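Local coordinates for NalD (Pseudomonas aeruginosa PAO1, PDB 5DAJ), which represses expression of the MexAB-OprM multidrug efflux pump as a TetR-family regulator, probably by binding operator DNA, and responds to novobiocin, which induces expression of the pump, at residues Arg86-Tyr89 with Asp90-Glu94; Thr101-Lys104 with Lys105-Ile108. All coordinates share one frame; numbering follows the deposited sequence.

Contact 1: Arg86-Tyr89 with Asp90-Glu94; sequences RSLY and DLCLE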
# COMPACT_ATOMS: atom_id res chain seq x y z
N ARG A 86 11.83 -22.24 -0.96
CA ARG A 86 11.22 -22.36 -2.29
C ARG A 86 9.69 -22.30 -2.19
O ARG A 86 9.03 -21.65 -3.01
CB ARG A 86 11.60 -23.70 -2.95
CG ARG A 86 11.11 -23.88 -4.39
CD ARG A 86 11.57 -22.77 -5.32
NE ARG A 86 11.10 -22.98 -6.69
CZ ARG A 86 11.57 -22.37 -7.78
NH1 ARG A 86 12.58 -21.50 -7.70
NH2 ARG A 86 11.04 -22.65 -8.97
N SER A 87 9.14 -23.00 -1.21
CA SER A 87 7.68 -22.97 -0.96
C SER A 87 7.20 -21.54 -0.71
O SER A 87 6.12 -21.15 -1.18
CB SER A 87 7.30 -23.85 0.23
OG SER A 87 7.73 -25.20 0.04
N LEU A 88 8.00 -20.79 0.03
CA LEU A 88 7.69 -19.38 0.32
C LEU A 88 7.67 -18.55 -0.96
O LEU A 88 6.74 -17.76 -1.17
CB LEU A 88 8.70 -18.79 1.32
CG LEU A 88 8.54 -17.30 1.61
CD1 LEU A 88 7.16 -16.99 2.19
CD2 LEU A 88 9.63 -16.83 2.55
N TYR A 89 8.69 -18.73 -1.80
CA TYR A 89 8.74 -18.09 -3.12
C TYR A 89 7.50 -18.45 -3.95
O TYR A 89 6.82 -17.57 -4.47
CB TYR A 89 10.01 -18.47 -3.88
CG TYR A 89 10.00 -18.04 -5.33
CD1 TYR A 89 10.32 -16.75 -5.68
CD2 TYR A 89 9.67 -18.94 -6.34
CE1 TYR A 89 10.31 -16.35 -7.01
CE2 TYR A 89 9.66 -18.56 -7.67
CZ TYR A 89 9.98 -17.26 -8.00
OH TYR A 89 9.96 -16.87 -9.32
N ASP A 90 7.22 -19.75 -4.05
CA ASP A 90 6.04 -20.26 -4.75
C ASP A 90 4.75 -19.63 -4.25
O ASP A 90 3.91 -19.17 -5.03
CB ASP A 90 5.92 -21.79 -4.61
CG ASP A 90 6.93 -22.55 -5.45
OD1 ASP A 90 7.54 -21.98 -6.38
OD2 ASP A 90 7.12 -23.76 -5.19
N LEU A 91 4.60 -19.58 -2.93
CA LEU A 91 3.42 -18.96 -2.31
C LEU A 91 3.26 -17.49 -2.71
O LEU A 91 2.15 -17.05 -3.03
CB LEU A 91 3.50 -19.07 -0.78
CG LEU A 91 2.34 -18.40 -0.02
CD1 LEU A 91 1.04 -19.18 -0.18
CD2 LEU A 91 2.69 -18.26 1.45
N CYS A 92 4.35 -16.74 -2.64
CA CYS A 92 4.35 -15.32 -3.02
C CYS A 92 4.03 -15.14 -4.50
O CYS A 92 3.22 -14.27 -4.87
CB CYS A 92 5.71 -14.69 -2.72
SG CYS A 92 6.11 -14.60 -0.97
N LEU A 93 4.66 -15.97 -5.32
CA LEU A 93 4.41 -15.97 -6.77
C LEU A 93 2.93 -16.17 -7.09
O LEU A 93 2.35 -15.44 -7.89
CB LEU A 93 5.24 -17.05 -7.46
CG LEU A 93 5.08 -17.19 -8.97
CD1 LEU A 93 5.53 -15.92 -9.68
CD2 LEU A 93 5.88 -18.38 -9.49
N GLU A 94 2.33 -17.17 -6.45
CA GLU A 94 0.90 -17.48 -6.65
C GLU A 94 -0.02 -16.36 -6.17
O GLU A 94 -1.04 -16.06 -6.80
CB GLU A 94 0.53 -18.78 -5.93
CG GLU A 94 1.18 -20.01 -6.54
CD GLU A 94 0.88 -21.28 -5.77
OE1 GLU A 94 -0.02 -21.25 -4.90
OE2 GLU A 94 1.54 -22.31 -6.05

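Contact 2: Thr101-Lys104 with Lys105-Ile108; sequences TQEK and KRRI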
# COMPACT_ATOMS: atom_id res chain seq x y z
N THR A 101 -6.17 -14.20 -11.93
CA THR A 101 -6.99 -15.42 -12.00
C THR A 101 -8.24 -15.44 -11.09
O THR A 101 -9.13 -16.26 -11.32
CB THR A 101 -6.15 -16.68 -11.71
OG1 THR A 101 -5.54 -16.57 -10.43
CG2 THR A 101 -5.07 -16.87 -12.77
N GLN A 102 -8.30 -14.57 -10.08
CA GLN A 102 -9.42 -14.55 -9.13
C GLN A 102 -10.09 -13.17 -9.02
O GLN A 102 -9.67 -12.33 -8.23
CB GLN A 102 -8.95 -15.00 -7.75
CG GLN A 102 -8.57 -16.47 -7.69
CD GLN A 102 -7.92 -16.85 -6.36
OE1 GLN A 102 -8.22 -16.25 -5.32
NE2 GLN A 102 -7.03 -17.83 -6.39
N GLU A 103 -11.14 -12.96 -9.83
CA GLU A 103 -11.86 -11.68 -9.87
C GLU A 103 -12.40 -11.25 -8.51
O GLU A 103 -12.31 -10.07 -8.16
CB GLU A 103 -13.01 -11.72 -10.88
CG GLU A 103 -13.71 -10.38 -11.07
CD GLU A 103 -14.74 -10.36 -12.19
OE1 GLU A 103 -15.47 -9.34 -12.29
OE2 GLU A 103 -14.83 -11.33 -12.98
N LYS A 104 -12.97 -12.19 -7.75
CA LYS A 104 -13.51 -11.88 -6.42
C LYS A 104 -12.42 -11.29 -5.52
O LYS A 104 -12.64 -10.25 -4.87
CB LYS A 104 -14.13 -13.09 -5.71
CG LYS A 104 -15.08 -12.68 -4.59
CD LYS A 104 -15.65 -13.87 -3.81
CE LYS A 104 -16.79 -13.46 -2.87
NZ LYS A 104 -18.02 -12.93 -3.53
N LYS A 105 -11.26 -11.95 -5.50
CA LYS A 105 -10.08 -11.49 -4.76
C LYS A 105 -9.67 -10.08 -5.19
O LYS A 105 -9.45 -9.21 -4.36
CB LYS A 105 -8.88 -12.44 -4.95
CG LYS A 105 -7.75 -12.32 -3.92
CD LYS A 105 -6.49 -13.06 -4.39
CE LYS A 105 -5.76 -13.81 -3.28
NZ LYS A 105 -4.77 -12.96 -2.57
N ARG A 106 -9.58 -9.89 -6.50
CA ARG A 106 -9.20 -8.61 -7.08
C ARG A 106 -10.17 -7.52 -6.60
O ARG A 106 -9.73 -6.50 -6.09
CB ARG A 106 -9.17 -8.67 -8.60
CG ARG A 106 -8.63 -7.42 -9.28
CD ARG A 106 -8.95 -7.41 -10.77
NE ARG A 106 -8.79 -8.73 -11.38
CZ ARG A 106 -9.70 -9.38 -12.11
NH1 ARG A 106 -10.89 -8.84 -12.41
NH2 ARG A 106 -9.42 -10.59 -12.59
N ARG A 107 -11.47 -7.77 -6.76
CA ARG A 107 -12.51 -6.81 -6.37
C ARG A 107 -12.43 -6.40 -4.89
O ARG A 107 -12.39 -5.22 -4.56
CB ARG A 107 -13.91 -7.34 -6.69
CG ARG A 107 -14.21 -7.44 -8.19
CD ARG A 107 -15.50 -8.21 -8.49
NE ARG A 107 -16.67 -7.67 -7.79
CZ ARG A 107 -17.46 -6.68 -8.21
NH1 ARG A 107 -17.26 -6.07 -9.38
NH2 ARG A 107 -18.48 -6.29 -7.46
N ILE A 108 -12.36 -7.40 -4.02
CA ILE A 108 -12.33 -7.18 -2.57
C ILE A 108 -11.04 -6.48 -2.12
O ILE A 108 -11.08 -5.60 -1.26
CB ILE A 108 -12.54 -8.49 -1.79
CG1 ILE A 108 -14.01 -8.94 -1.93
CG2 ILE A 108 -12.21 -8.32 -0.31
CD1 ILE A 108 -14.29 -10.35 -1.48

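Contact 1: Arg86-Tyr89 with Asp90-Glu94
Arg86 and Asp90 meet one turn apart on helix 84-101, joined by a backbone hydrogen bond and by a much longer charge contact. In the backbone, Asp90 N donates to Arg86 O over 2.8 Å in an almost straight bond, with an N-H...O angle of 174°. The side chains form a long salt bridge, NE of Arg86 standing 3.7 Å from OD1 of Asp90. The guanidinium and carboxylate planes are turned 78° apart and the oxygen lies well out of the guanidinium plane, so no N-H is aimed at it and the attraction is one of charge alone. A bend at chi2 turns the arginine chain along the helix toward Asp90, and CD2 of Tyr89 lies over one face of the guanidinium, toward its rim. Ser87 takes part through its carbonyl, Ser87 O accepting Leu91 N at 2.8 Å. Leu88 repeats the pattern with Cys92, and here the side chains also touch: CD1 of Leu88 packs against SG of Cys92 at 4.1 Å. Both lean on Leu166 of helix 159-179, while Leu88 also reaches Leu143 and Phe144 of helix 123-145. Tyr89 O receives the N-H of Leu93 N at 2.8 Å, and CE2 of Tyr89 meets the CD2 methyl of Leu93 at 4.2 Å, the two side chains crossing at a slant. With CG anti to the backbone N (chi1 170°), the ring packs edge-to-face with Phe198 of helix 186-201 and with Trp205 beyond the end of that helix. The chemistry is that of an amphipathic helix: four backbone bonds supply the regular framework, dispersion contacts knit its buried side to neighbouring helices, and the exposed arginine probably adds a modest, loosely directed electrostatic term.

Contact 2: Thr101-Lys104 with Lys105-Ile108
The first turn of helix 103-114 begins here, with Gln102 at the N-cap position immediately after helix 84-101 ends. Gln102 O accepts Arg106 N at 3.0 Å, and the ladder continues as Arg107 N donates to Glu103 O at 2.8 Å and Ile108 N to Lys104 O at 3.0 Å. Alongside the cap, the side-chain oxygen OE1 of Gln102 rests near CD of Lys105 at 3.7 Å, a contact with the lysine's aliphatic part. Arg106 folds back over the helix start: a bend at chi3 (-40°) lays one guanidinium face over CA of Glu103, while NH1 of Arg106 comes 3.5 Å from CG of Glu103. The Glu103 carboxylate remains farther off, and the guanidinium instead donates from NE and NH2 to the carbonyls of Leu99 and Leu100, in the last turn of helix 84-101. Glu103 and Arg107 run side by side, CG of Glu103 3.8 Å from CD of Arg107, and the arginine's NE goes on to a salt bridge with Glu20 of helix 6-26. Lys104 NZ makes a salt bridge with the same Glu20 carboxylate, and CG of Lys104 lies 4.0 Å from CD1 of Ile108. The arrangement is that of a helix N-terminus, with Gln102 as N-cap where one helix follows another directly.

Contacts 1 and 2 illustrate how one local i to i+4 pattern serves different places in an all-helical regulator. They lie in series, contact 1 near the start of helix 84-101 and contact 2 just beyond its end, with centres 19 Å apart and nearest atoms about 6 Å apart, so they do not touch. The chain joins them, and both lie in the C-terminal family region. Their surroundings diverge: residues 86-94 pack against helices 123-145, 159-179 and 186-201 and also against helix 69-76, whereas residues 101-108 bridge helix 159-179 and helix 6-26, which precedes the predicted helix-turn-helix (32-51) in the chain. Contact 2 therefore sits at the interface between the two regions.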